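Local coordinates for malonyl CoA-acyl carrier protein transacylase (Mycobacterium tuberculosis, PDB 2QC3) that transfers the malonyl group from malonyl-CoA to holo-acyl carrier protein, supplying malonyl-ACP for fatty acid biosynthesis, at residues A[74-80]-A[297-301]; A[86-92]-A[220-225]; A[99-105]-A[237-241]; A[214-218]-A[231-235]; A[264-270]-A[286-292]. All blocks are in the same frame, centred on the assembly; numbering follows the deposited sequence.

Interaction 1. Residues A[74-80]-A[297-301]; sequences ELARRCV and LDELA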
# COMPACT_ATOMS: atom_id res chain seq x y z
N GLU A 74 5.89 -17.70 0.37
CA GLU A 74 5.95 -18.85 -0.53
C GLU A 74 6.99 -18.61 -1.60
O GLU A 74 7.72 -19.52 -1.99
CB GLU A 74 4.59 -19.09 -1.17
CG GLU A 74 4.55 -20.32 -2.06
CD GLU A 74 4.93 -21.60 -1.33
OE1 GLU A 74 5.00 -22.66 -2.00
OE2 GLU A 74 5.16 -21.57 -0.10
N LEU A 75 7.07 -17.37 -2.08
CA LEU A 75 8.03 -17.02 -3.10
C LEU A 75 9.42 -17.24 -2.50
O LEU A 75 10.34 -17.71 -3.17
CB LEU A 75 7.84 -15.56 -3.53
CG LEU A 75 8.35 -15.16 -4.91
CD1 LEU A 75 7.75 -16.08 -5.97
CD2 LEU A 75 8.00 -13.71 -5.21
N ALA A 76 9.56 -16.91 -1.22
CA ALA A 76 10.83 -17.08 -0.52
C ALA A 76 11.13 -18.56 -0.33
O ALA A 76 12.28 -18.99 -0.39
CB ALA A 76 10.77 -16.39 0.84
N ARG A 77 10.07 -19.34 -0.10
CA ARG A 77 10.19 -20.77 0.12
C ARG A 77 10.76 -21.49 -1.11
O ARG A 77 11.71 -22.27 -0.99
CB ARG A 77 8.82 -21.35 0.48
CG ARG A 77 8.85 -22.79 0.98
CD ARG A 77 7.44 -23.25 1.37
NE ARG A 77 7.41 -24.62 1.87
CZ ARG A 77 8.00 -25.03 2.99
NH1 ARG A 77 8.68 -24.17 3.75
NH2 ARG A 77 7.92 -26.30 3.36
N ARG A 78 10.20 -21.22 -2.28
CA ARG A 78 10.66 -21.86 -3.51
C ARG A 78 11.94 -21.25 -4.06
O ARG A 78 12.47 -21.72 -5.07
CB ARG A 78 9.57 -21.78 -4.58
CG ARG A 78 8.23 -22.35 -4.14
CD ARG A 78 7.17 -22.06 -5.18
NE ARG A 78 5.88 -22.63 -4.81
CZ ARG A 78 4.77 -22.48 -5.53
NH1 ARG A 78 4.80 -21.78 -6.65
NH2 ARG A 78 3.64 -23.03 -5.12
N CYS A 79 12.43 -20.20 -3.41
CA CYS A 79 13.66 -19.53 -3.85
C CYS A 79 13.63 -19.11 -5.32
O CYS A 79 14.68 -18.92 -5.93
CB CYS A 79 14.87 -20.45 -3.61
SG CYS A 79 15.08 -20.99 -1.90
N VAL A 80 12.44 -18.96 -5.88
CA VAL A 80 12.28 -18.58 -7.28
C VAL A 80 13.07 -17.33 -7.67
O VAL A 80 13.57 -17.23 -8.78
CB VAL A 80 10.79 -18.35 -7.63
CG1 VAL A 80 10.65 -17.88 -9.07
CG2 VAL A 80 10.00 -19.62 -7.41
N LEU A 297 3.36 -18.02 -8.87
CA LEU A 297 4.69 -17.92 -8.28
C LEU A 297 5.73 -18.78 -9.00
O LEU A 297 6.87 -18.90 -8.54
CB LEU A 297 4.62 -18.28 -6.80
CG LEU A 297 3.70 -17.38 -5.96
CD1 LEU A 297 3.86 -17.71 -4.49
CD2 LEU A 297 4.04 -15.92 -6.21
N ASP A 298 5.35 -19.36 -10.13
CA ASP A 298 6.25 -20.19 -10.91
C ASP A 298 6.90 -19.38 -12.03
O ASP A 298 8.12 -19.21 -12.07
CB ASP A 298 5.49 -21.37 -11.52
CG ASP A 298 4.25 -20.93 -12.28
OD1 ASP A 298 3.35 -20.33 -11.66
OD2 ASP A 298 4.18 -21.18 -13.50
N GLU A 299 6.06 -18.88 -12.92
CA GLU A 299 6.50 -18.08 -14.06
C GLU A 299 7.51 -17.01 -13.68
O GLU A 299 8.38 -16.66 -14.48
CB GLU A 299 5.29 -17.42 -14.73
CG GLU A 299 5.64 -16.52 -15.90
CD GLU A 299 6.15 -17.29 -17.10
OE1 GLU A 299 7.19 -17.96 -16.98
OE2 GLU A 299 5.50 -17.22 -18.16
N LEU A 300 7.40 -16.49 -12.47
CA LEU A 300 8.30 -15.44 -12.00
C LEU A 300 9.77 -15.78 -12.22
O LEU A 300 10.59 -14.88 -12.45
CB LEU A 300 8.04 -15.16 -10.52
CG LEU A 300 6.60 -14.78 -10.15
CD1 LEU A 300 6.54 -14.38 -8.69
CD2 LEU A 300 6.11 -13.64 -11.03
N ALA A 301 10.10 -17.06 -12.17
CA ALA A 301 11.48 -17.50 -12.37
C ALA A 301 11.92 -17.22 -13.81
O ALA A 301 12.91 -16.53 -14.04
CB ALA A 301 11.61 -18.98 -12.06

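Interaction 2. Residues A[86-92]-A[220-225]; sequences VIVAGHS and ATLLSN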
# COMPACT_ATOMS: atom_id res chain seq x y z
N VAL A 86 16.42 -7.15 -7.10
CA VAL A 86 15.10 -6.57 -7.08
C VAL A 86 15.09 -5.15 -6.52
O VAL A 86 16.04 -4.70 -5.88
CB VAL A 86 14.15 -7.43 -6.22
CG1 VAL A 86 14.12 -8.85 -6.74
CG2 VAL A 86 14.58 -7.39 -4.76
N ILE A 87 14.00 -4.44 -6.78
CA ILE A 87 13.80 -3.09 -6.27
C ILE A 87 12.39 -3.23 -5.70
O ILE A 87 11.49 -3.71 -6.39
CB ILE A 87 13.88 -2.04 -7.42
CG1 ILE A 87 14.10 -0.64 -6.84
CG2 ILE A 87 12.64 -2.10 -8.28
CD1 ILE A 87 13.06 -0.21 -5.86
N VAL A 88 12.21 -2.85 -4.44
CA VAL A 88 10.91 -2.98 -3.79
C VAL A 88 10.20 -1.66 -3.56
O VAL A 88 10.82 -0.64 -3.27
CB VAL A 88 11.06 -3.69 -2.41
CG1 VAL A 88 9.71 -4.15 -1.89
CG2 VAL A 88 12.01 -4.87 -2.54
N ALA A 89 8.87 -1.68 -3.68
CA ALA A 89 8.06 -0.49 -3.46
C ALA A 89 6.62 -0.88 -3.13
O ALA A 89 6.09 -1.85 -3.69
CB ALA A 89 8.09 0.41 -4.69
N GLY A 90 6.00 -0.14 -2.22
CA GLY A 90 4.63 -0.42 -1.86
C GLY A 90 3.82 0.87 -1.85
O GLY A 90 4.35 1.95 -1.71
N HIS A 91 2.52 0.73 -2.02
CA HIS A 91 1.65 1.89 -2.02
C HIS A 91 0.86 1.97 -0.72
O HIS A 91 0.16 1.03 -0.36
CB HIS A 91 0.71 1.85 -3.24
CG HIS A 91 -0.25 3.01 -3.31
ND1 HIS A 91 -0.22 3.95 -4.32
CD2 HIS A 91 -1.23 3.41 -2.46
CE1 HIS A 91 -1.13 4.89 -4.08
NE2 HIS A 91 -1.75 4.58 -2.95
N SER A 92 1.02 3.09 -0.02
CA SER A 92 0.31 3.35 1.23
C SER A 92 0.53 2.27 2.29
O SER A 92 1.66 2.08 2.71
CB SER A 92 -1.20 3.49 0.94
OG SER A 92 -1.47 4.59 0.08
N ALA A 220 17.41 -4.99 0.13
CA ALA A 220 17.20 -4.64 -1.27
C ALA A 220 16.87 -3.16 -1.38
O ALA A 220 16.58 -2.50 -0.38
CB ALA A 220 16.06 -5.46 -1.84
N THR A 221 16.95 -2.63 -2.60
CA THR A 221 16.62 -1.22 -2.83
C THR A 221 15.14 -1.06 -2.46
O THR A 221 14.26 -1.66 -3.08
CB THR A 221 16.81 -0.84 -4.30
OG1 THR A 221 18.14 -1.18 -4.72
CG2 THR A 221 16.59 0.66 -4.49
N LEU A 222 14.89 -0.26 -1.43
CA LEU A 222 13.53 -0.03 -0.95
C LEU A 222 13.14 1.43 -1.14
O LEU A 222 13.76 2.32 -0.55
CB LEU A 222 13.44 -0.41 0.54
CG LEU A 222 12.12 -0.27 1.30
CD1 LEU A 222 11.06 -1.22 0.74
CD2 LEU A 222 12.36 -0.57 2.76
N LEU A 223 12.13 1.66 -1.97
CA LEU A 223 11.65 3.02 -2.23
C LEU A 223 10.60 3.43 -1.21
O LEU A 223 9.99 2.59 -0.56
CB LEU A 223 11.05 3.10 -3.63
CG LEU A 223 12.00 2.71 -4.77
CD1 LEU A 223 11.31 2.97 -6.11
CD2 LEU A 223 13.28 3.53 -4.65
N SER A 224 10.40 4.74 -1.09
CA SER A 224 9.42 5.29 -0.15
C SER A 224 8.42 6.19 -0.86
O SER A 224 8.77 6.93 -1.77
CB SER A 224 10.14 6.09 0.95
OG SER A 224 9.20 6.72 1.80
N ASN A 225 7.16 6.12 -0.42
CA ASN A 225 6.07 6.93 -0.97
C ASN A 225 6.32 8.41 -0.69
O ASN A 225 5.71 9.28 -1.29
CB ASN A 225 4.74 6.53 -0.32
CG ASN A 225 4.21 5.21 -0.82
OD1 ASN A 225 3.26 4.67 -0.25
ND2 ASN A 225 4.80 4.68 -1.89
O HOH W 1 18.52 -4.33 -4.74
O HOH W 2 7.37 1.63 -0.59

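Interaction 3. Residues A[99-105]-A[237-241]; sequences YAIAGVI and AMDTL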
# COMPACT_ATOMS: atom_id res chain seq x y z
N TYR A 99 8.39 -3.26 3.17
CA TYR A 99 9.48 -3.23 4.14
C TYR A 99 9.87 -4.65 4.53
O TYR A 99 11.06 -4.97 4.64
CB TYR A 99 9.07 -2.45 5.39
CG TYR A 99 9.28 -0.96 5.27
CD1 TYR A 99 9.04 -0.30 4.07
CD2 TYR A 99 9.71 -0.21 6.37
CE1 TYR A 99 9.22 1.06 3.95
CE2 TYR A 99 9.89 1.17 6.26
CZ TYR A 99 9.65 1.79 5.05
OH TYR A 99 9.83 3.15 4.93
N ALA A 100 8.88 -5.50 4.75
CA ALA A 100 9.14 -6.89 5.12
C ALA A 100 9.78 -7.61 3.93
O ALA A 100 10.70 -8.40 4.10
CB ALA A 100 7.84 -7.59 5.52
N ILE A 101 9.31 -7.32 2.73
CA ILE A 101 9.87 -7.95 1.55
C ILE A 101 11.34 -7.56 1.43
O ILE A 101 12.19 -8.41 1.15
CB ILE A 101 9.09 -7.54 0.28
CG1 ILE A 101 7.72 -8.23 0.28
CG2 ILE A 101 9.88 -7.92 -0.98
CD1 ILE A 101 6.74 -7.71 -0.77
N ALA A 102 11.64 -6.29 1.69
CA ALA A 102 13.00 -5.78 1.62
C ALA A 102 13.83 -6.09 2.87
O ALA A 102 14.93 -5.56 3.04
CB ALA A 102 12.99 -4.28 1.36
N GLY A 103 13.29 -6.93 3.76
CA GLY A 103 14.01 -7.32 4.96
C GLY A 103 14.18 -6.34 6.10
O GLY A 103 14.99 -6.57 7.00
N VAL A 104 13.42 -5.25 6.11
CA VAL A 104 13.54 -4.28 7.18
C VAL A 104 12.85 -4.76 8.45
O VAL A 104 13.33 -4.51 9.55
CB VAL A 104 12.97 -2.92 6.75
CG1 VAL A 104 12.95 -1.94 7.92
CG2 VAL A 104 13.81 -2.35 5.61
N ILE A 105 11.73 -5.46 8.28
CA ILE A 105 10.97 -5.97 9.42
C ILE A 105 10.46 -7.39 9.16
O ILE A 105 10.26 -7.78 8.01
CB ILE A 105 9.74 -5.07 9.72
CG1 ILE A 105 8.89 -4.91 8.45
CG2 ILE A 105 10.19 -3.70 10.23
CD1 ILE A 105 7.65 -4.03 8.64
N ALA A 237 14.22 4.28 7.12
CA ALA A 237 13.01 3.64 6.61
C ALA A 237 11.85 3.72 7.60
O ALA A 237 10.74 4.10 7.24
CB ALA A 237 13.30 2.18 6.28
N MET A 238 12.10 3.37 8.86
CA MET A 238 11.03 3.40 9.85
C MET A 238 10.52 4.80 10.15
O MET A 238 9.31 5.01 10.24
CB MET A 238 11.47 2.71 11.15
CG MET A 238 11.79 1.23 10.96
SD MET A 238 10.48 0.32 10.10
CE MET A 238 9.27 0.15 11.44
N ASP A 239 11.43 5.76 10.28
CA ASP A 239 11.04 7.14 10.54
C ASP A 239 10.17 7.65 9.40
O ASP A 239 9.18 8.34 9.61
CB ASP A 239 12.28 8.04 10.69
CG ASP A 239 13.03 7.80 11.98
OD1 ASP A 239 12.46 7.18 12.90
OD2 ASP A 239 14.19 8.25 12.09
N THR A 240 10.55 7.31 8.18
CA THR A 240 9.80 7.73 7.01
C THR A 240 8.43 7.05 6.97
O THR A 240 7.43 7.68 6.61
CB THR A 240 10.57 7.42 5.72
OG1 THR A 240 11.77 8.21 5.71
CG2 THR A 240 9.74 7.75 4.49
N LEU A 241 8.40 5.77 7.33
CA LEU A 241 7.15 5.01 7.36
C LEU A 241 6.15 5.65 8.33
O LEU A 241 4.98 5.83 8.01
CB LEU A 241 7.41 3.56 7.76
CG LEU A 241 6.18 2.68 8.05
CD1 LEU A 241 5.30 2.59 6.82
CD2 LEU A 241 6.62 1.30 8.47

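Interaction 4. Residues A[214-218]-A[231-235]; sequences ATADP and VTSAA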
# COMPACT_ATOMS: atom_id res chain seq x y z
N ALA A 214 11.73 -4.80 16.10
CA ALA A 214 13.12 -5.06 15.73
C ALA A 214 13.26 -4.83 14.23
O ALA A 214 12.46 -5.34 13.44
CB ALA A 214 13.50 -6.51 16.08
N THR A 215 14.26 -4.06 13.84
CA THR A 215 14.47 -3.76 12.43
C THR A 215 15.87 -4.10 11.94
O THR A 215 16.76 -4.44 12.72
CB THR A 215 14.23 -2.26 12.14
OG1 THR A 215 15.18 -1.48 12.87
CG2 THR A 215 12.81 -1.86 12.57
N ALA A 216 16.06 -4.00 10.63
CA ALA A 216 17.35 -4.27 10.01
C ALA A 216 17.44 -3.42 8.75
O ALA A 216 16.42 -3.02 8.19
CB ALA A 216 17.46 -5.74 9.65
N ASP A 217 18.66 -3.13 8.31
CA ASP A 217 18.85 -2.33 7.11
C ASP A 217 18.25 -3.15 5.98
O ASP A 217 18.33 -4.37 5.99
CB ASP A 217 20.34 -2.07 6.86
CG ASP A 217 20.90 -0.98 7.77
OD1 ASP A 217 22.14 -0.85 7.86
OD2 ASP A 217 20.09 -0.26 8.40
N PRO A 218 17.62 -2.49 5.00
CA PRO A 218 17.02 -3.23 3.89
C PRO A 218 18.02 -4.08 3.11
O PRO A 218 19.15 -3.66 2.87
CB PRO A 218 16.39 -2.13 3.03
CG PRO A 218 17.23 -0.93 3.33
CD PRO A 218 17.45 -1.04 4.82
N VAL A 231 15.21 4.32 0.86
CA VAL A 231 15.56 4.49 2.27
C VAL A 231 16.59 3.40 2.47
O VAL A 231 16.29 2.21 2.32
CB VAL A 231 14.34 4.27 3.20
CG1 VAL A 231 13.46 5.51 3.20
CG2 VAL A 231 13.54 3.05 2.74
N THR A 232 17.81 3.81 2.78
CA THR A 232 18.93 2.89 2.92
C THR A 232 19.26 2.35 4.31
O THR A 232 20.08 1.44 4.44
CB THR A 232 20.20 3.56 2.37
OG1 THR A 232 20.47 4.75 3.12
CG2 THR A 232 19.98 3.93 0.90
N SER A 233 18.63 2.89 5.34
CA SER A 233 18.89 2.41 6.70
C SER A 233 17.59 2.08 7.41
O SER A 233 16.55 2.67 7.12
CB SER A 233 19.67 3.45 7.51
OG SER A 233 18.86 4.57 7.81
N ALA A 234 17.66 1.15 8.35
CA ALA A 234 16.49 0.75 9.13
C ALA A 234 15.82 1.97 9.74
O ALA A 234 14.61 2.15 9.62
CB ALA A 234 16.92 -0.22 10.23
N ALA A 235 16.62 2.81 10.40
CA ALA A 235 16.10 4.00 11.05
C ALA A 235 15.43 4.95 10.07
O ALA A 235 14.33 5.45 10.32
CB ALA A 235 17.23 4.72 11.80
O HOH W 3 23.06 1.70 5.89

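Interaction 5. Residues A[264-270]-A[286-292]; sequences TAIVEFP and VPARAVK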
# COMPACT_ATOMS: atom_id res chain seq x y z
N THR A 264 13.52 -4.77 -15.48
CA THR A 264 13.24 -5.60 -16.64
C THR A 264 11.95 -6.40 -16.51
O THR A 264 11.54 -7.08 -17.44
CB THR A 264 14.41 -6.56 -16.90
OG1 THR A 264 14.48 -7.52 -15.84
CG2 THR A 264 15.71 -5.78 -16.97
N ALA A 265 11.31 -6.31 -15.35
CA ALA A 265 10.07 -7.02 -15.12
C ALA A 265 9.36 -6.46 -13.89
O ALA A 265 10.01 -6.01 -12.95
CB ALA A 265 10.35 -8.50 -14.93
N ILE A 266 8.04 -6.48 -13.92
CA ILE A 266 7.25 -5.97 -12.81
C ILE A 266 6.39 -7.07 -12.20
O ILE A 266 5.67 -7.77 -12.90
CB ILE A 266 6.28 -4.86 -13.26
CG1 ILE A 266 7.03 -3.73 -13.96
CG2 ILE A 266 5.49 -4.35 -12.05
CD1 ILE A 266 8.08 -3.07 -13.11
N VAL A 267 6.47 -7.21 -10.88
CA VAL A 267 5.67 -8.20 -10.19
C VAL A 267 4.85 -7.49 -9.13
O VAL A 267 5.41 -6.81 -8.25
CB VAL A 267 6.54 -9.28 -9.51
CG1 VAL A 267 5.65 -10.32 -8.84
CG2 VAL A 267 7.45 -9.94 -10.54
N GLU A 268 3.53 -7.60 -9.22
CA GLU A 268 2.67 -6.98 -8.23
C GLU A 268 2.11 -8.11 -7.39
O GLU A 268 1.59 -9.10 -7.91
CB GLU A 268 1.52 -6.20 -8.89
CG GLU A 268 0.40 -5.81 -7.93
CD GLU A 268 -0.53 -4.73 -8.47
OE1 GLU A 268 -0.71 -4.63 -9.70
OE2 GLU A 268 -1.09 -3.97 -7.65
N PHE A 269 2.26 -7.96 -6.08
CA PHE A 269 1.79 -8.96 -5.14
C PHE A 269 0.31 -8.80 -4.85
O PHE A 269 -0.27 -7.74 -5.10
CB PHE A 269 2.58 -8.85 -3.83
CG PHE A 269 3.98 -9.36 -3.92
CD1 PHE A 269 4.93 -8.69 -4.68
CD2 PHE A 269 4.35 -10.53 -3.26
CE1 PHE A 269 6.22 -9.18 -4.78
CE2 PHE A 269 5.65 -11.02 -3.36
CZ PHE A 269 6.58 -10.34 -4.12
N PRO A 270 -0.35 -9.86 -4.35
CA PRO A 270 -1.78 -9.79 -4.04
C PRO A 270 -2.04 -9.04 -2.74
O PRO A 270 -1.16 -8.91 -1.90
CB PRO A 270 -2.18 -11.27 -3.94
CG PRO A 270 -0.93 -11.92 -3.46
CD PRO A 270 0.12 -11.26 -4.32
N VAL A 286 8.20 -3.31 -20.58
CA VAL A 286 8.51 -4.16 -19.44
C VAL A 286 7.32 -5.05 -19.09
O VAL A 286 6.24 -4.56 -18.79
CB VAL A 286 8.88 -3.32 -18.19
CG1 VAL A 286 9.28 -4.23 -17.04
CG2 VAL A 286 9.99 -2.34 -18.53
N PRO A 287 7.51 -6.37 -19.13
CA PRO A 287 6.41 -7.28 -18.81
C PRO A 287 6.05 -7.22 -17.32
O PRO A 287 6.93 -7.06 -16.46
CB PRO A 287 6.95 -8.64 -19.22
CG PRO A 287 8.43 -8.50 -18.97
CD PRO A 287 8.72 -7.12 -19.52
N ALA A 288 4.77 -7.34 -17.03
CA ALA A 288 4.28 -7.30 -15.66
C ALA A 288 3.55 -8.60 -15.32
O ALA A 288 3.01 -9.26 -16.21
CB ALA A 288 3.36 -6.11 -15.46
N ARG A 289 3.55 -8.95 -14.04
CA ARG A 289 2.88 -10.15 -13.58
C ARG A 289 2.03 -9.83 -12.36
O ARG A 289 2.54 -9.32 -11.36
CB ARG A 289 3.90 -11.23 -13.24
CG ARG A 289 4.61 -11.84 -14.44
CD ARG A 289 3.64 -12.65 -15.30
NE ARG A 289 4.32 -13.29 -16.43
CZ ARG A 289 3.71 -14.06 -17.33
NH1 ARG A 289 2.41 -14.28 -17.25
NH2 ARG A 289 4.41 -14.60 -18.32
N ALA A 290 0.74 -10.12 -12.45
CA ALA A 290 -0.19 -9.88 -11.37
C ALA A 290 -0.38 -11.17 -10.58
O ALA A 290 -1.04 -12.09 -11.05
CB ALA A 290 -1.53 -9.42 -11.93
N VAL A 291 0.20 -11.23 -9.39
CA VAL A 291 0.09 -12.42 -8.56
C VAL A 291 -1.22 -12.46 -7.80
O VAL A 291 -1.43 -11.71 -6.84
CB VAL A 291 1.26 -12.52 -7.56
CG1 VAL A 291 1.11 -13.77 -6.71
CG2 VAL A 291 2.58 -12.53 -8.30
N LYS A 292 -2.11 -13.35 -8.22
CA LYS A 292 -3.40 -13.50 -7.56
C LYS A 292 -3.63 -14.94 -7.16
O LYS A 292 -4.64 -15.27 -6.55
CB LYS A 292 -4.52 -13.00 -8.47
CG LYS A 292 -4.27 -13.19 -9.95
CD LYS A 292 -4.14 -14.65 -10.33
CE LYS A 292 -3.96 -14.81 -11.83
NZ LYS A 292 -3.95 -16.24 -12.24

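Interaction 1. Residues A[74-80]-A[297-301]
The bond from Arg78 NE to Glu74 OE1, 2.9 Å long, is a salt bridge within 74-80, yet both its residues bear on Leu297 of the other segment. It is bent, with an N-H...O angle of 131°, and it meets the carboxylate on the anti side, tilted from both group planes. The guanidinium thereby sets its NH1 3.5 Å from Leu297 CB, the two side chains crossing at about a right angle. With CG anti to the carbonyl carbon (chi1 -60°), Leu297 divides its branches: CD1 rests on the aliphatic part of Glu74, 3.6 Å from Glu74 CG, whereas CD2 meets Leu75 CD1 at 3.7 Å. Leu75 CD1 also faces Leu300 CD1. Val80 CG2 lies 3.4 Å from Leu297 O, and Val80 CG1 turns to Ala301 CB. The Leu75-Leu300 and Val80-Ala301 pairs are modelled too close for their spacing to be trusted. No hydrogen bond joins the segments, so apolar contact carries the join. It links the end of helix 57-77, after which the chain leaves helical geometry at Cys79, with positive phi, to the tail after strand 288-290. Leu297 further packs on Trp21 and Val291, Leu75 on Phe269, and Glu299 salt-bridges Arg289 of strand 288-290.

Interaction 2. Residues A[86-92]-A[220-225]
Ile87 meets two side chains in different ways. Its CG1, anti to the backbone N (chi1 -163°), runs obliquely past Thr221, 3.7 Å from Thr221 CG2, while its CD1 ends against the branch point of Leu223, which crosses it at about a right angle. The gap from Ile87 CD1 to Leu223 CG is modelled tighter than usual. On the other sheet face Val88 and Leu222 cross at a slant, Val88 CB lying 4.0 Å from Leu222 CD1. Between these layers the parallel strands are joined by two nearly straight bonds, Val88 N to Thr221 O at 2.7 Å and Leu223 N to Val88 O at 2.9 Å. Beyond them the Asn225 amide takes over the pairing. Its ND2 donates a bent bond to Gly90 O at 2.8 Å, 24° out of the amide plane, and its OD1 receives Ser92 N at 2.8 Å in the carbonyl plane. Two bonds thus fix the amide's rotation and hold the backbone on both sides of His91. Ser92, with positive phi (57°), sits about 3 Å from the His195 side chain; both are probable active-site residues. Strand, strained turn and Gly90-x-Ser92-x-Gly94 sequence fit the nucleophile elbow of an alpha/beta hydrolase-like acyltransferase.

Interaction 3. Residues A[99-105]-A[237-241]
The Tyr99 ring turns its edge to helix 234-243, with Ala237 O and Met238 SD both near the ring plane. Ala237 CB, 3.6 Å from Tyr99 CE2, and Leu241 CB, 3.8 Å from the same carbon, flank the ring obliquely from opposite sides. The leucine slides past the ring in the reverse direction. The phenol donates from OH to Ala237 O over 2.7 Å. The phenol oxygen stands above the carbonyl plane, 38° out of it, with a C=O...O angle of 117°, and Ala237 O also accepts the helical bond from Leu241 N at 2.9 Å. The two donors come from opposite faces of the carbonyl, so Tyr99 adds a second bond to this oxygen without displacing the first. Tyr99 belongs to helix 94-101, which follows the probable nucleophile Ser92 and closes in a Schellman motif: Val104 N bonds Tyr99 O, Gly103 N bonds Ala100 O, and Gly103 has positive phi. The turn brings Val104 and Ile105 round to the same partner helix. There Met238, folded back at chi2 (-51°) and chi3, makes a Met-aromatic contact, its SD 3.8 Å from Tyr99 CD2. The sulfur is also 4.0 Å from Val104 CG1 and 4.0 Å from Ile105 CG2.

Interaction 4. Residues A[214-218]-A[231-235]
Asp217 binds the first turn of helix 234-243 through Ala234, in a contact built round a helix N-terminus. Ser233 holds the N-cap position, and its OG caps Ala236 N one turn in. Asp217 supplies a second acceptor from the loop before strand 221-222, so two N-H groups of the helix start are served by different residues.

The hydrogen bond across the segments runs from Ala234 N to Asp217 OD2 over 2.8 Å and is close to straight, at 165°. It meets the carboxylate on its anti side, 21° out of plane. With CG anti to the carbonyl carbon (chi1 -77°), the acid end bends in toward the helix, where a negative group would probably be favoured by the helix dipole. A water adds only weak bonds, to Asp217 OD1 and to Thr232 O.

Van der Waals contact makes up the rest. Pro218 lies along the Val231-Thr232 backbone, its CG 3.4 Å from Val231 O and its CD 3.6 Å from Thr232 O. The touching parts of the two segments run in roughly opposing directions. Asp217 and Ala234 come closest, CA to CA 4.4 Å. The methyl of Ala234 packs on the other segment, its CB 3.4 Å from Thr215 OG1 and 3.5 Å from Ala216 O.

Interaction 5. Residues A[264-270]-A[286-292]
Val286 places its CG1 branch against the backbone of strand 263-268, 3.4 Å from Ala265 N, and the same methyl lies 3.8 Å from Ile266 CG1, the two chains crossing at about a right angle. Next along that face the Ile266 branch point is met by the small bump of Ala288, CB to CB 3.9 Å. The other face carries the second fit: Val291 CG2 bears obliquely on Val267 CG1 at 3.8 Å. With its CG1 anti to the backbone N (chi1 180°), Val291 sends that other branch to Pro270, 3.6 Å from Pro270 CD. Between these two layers the backbones run parallel, with strand axes 15° apart and 4.5 Å at closest. Ile266 N donates to Pro287 O at 2.8 Å, Arg289 N returns a bond to Ile266 O at 2.7 Å, and Glu268 N to Arg289 O and Val291 N to Glu268 O continue the alternation. This is the strand pair of a beta-alpha-beta crossover through helix 275-282, toward whose start the Glu268 carboxylate reaches, bonded by Ser276 OG and Gly273 N. Strand 288-290 forms one edge of the sheet, strand 263-268 lies between it and strand 2-7, and Phe269 and Pro270 lean on helix 57-77.

Interactions 2 and 5 belong to one parallel sheet, pairing its outermost strands with their inner neighbours. Both rely on backbone hydrogen bonds, but interaction 2 exchanges them for a side-chain amide where the sheet meets the probable active site. Interaction 3 is a buried contact, six of its seven touching residues being buried, and its single cross-segment hydrogen bond sits among apolar side chains; interaction 4 uses the same helix 234-243 at its solvent-facing start, where the acceptor is a carboxylate. The two touch through Val104 and Ala216, and both touch interaction 2. Interaction 1, at the periphery, its centre about 24 Å from that of interaction 4, is mainly apolar and borders interaction 5.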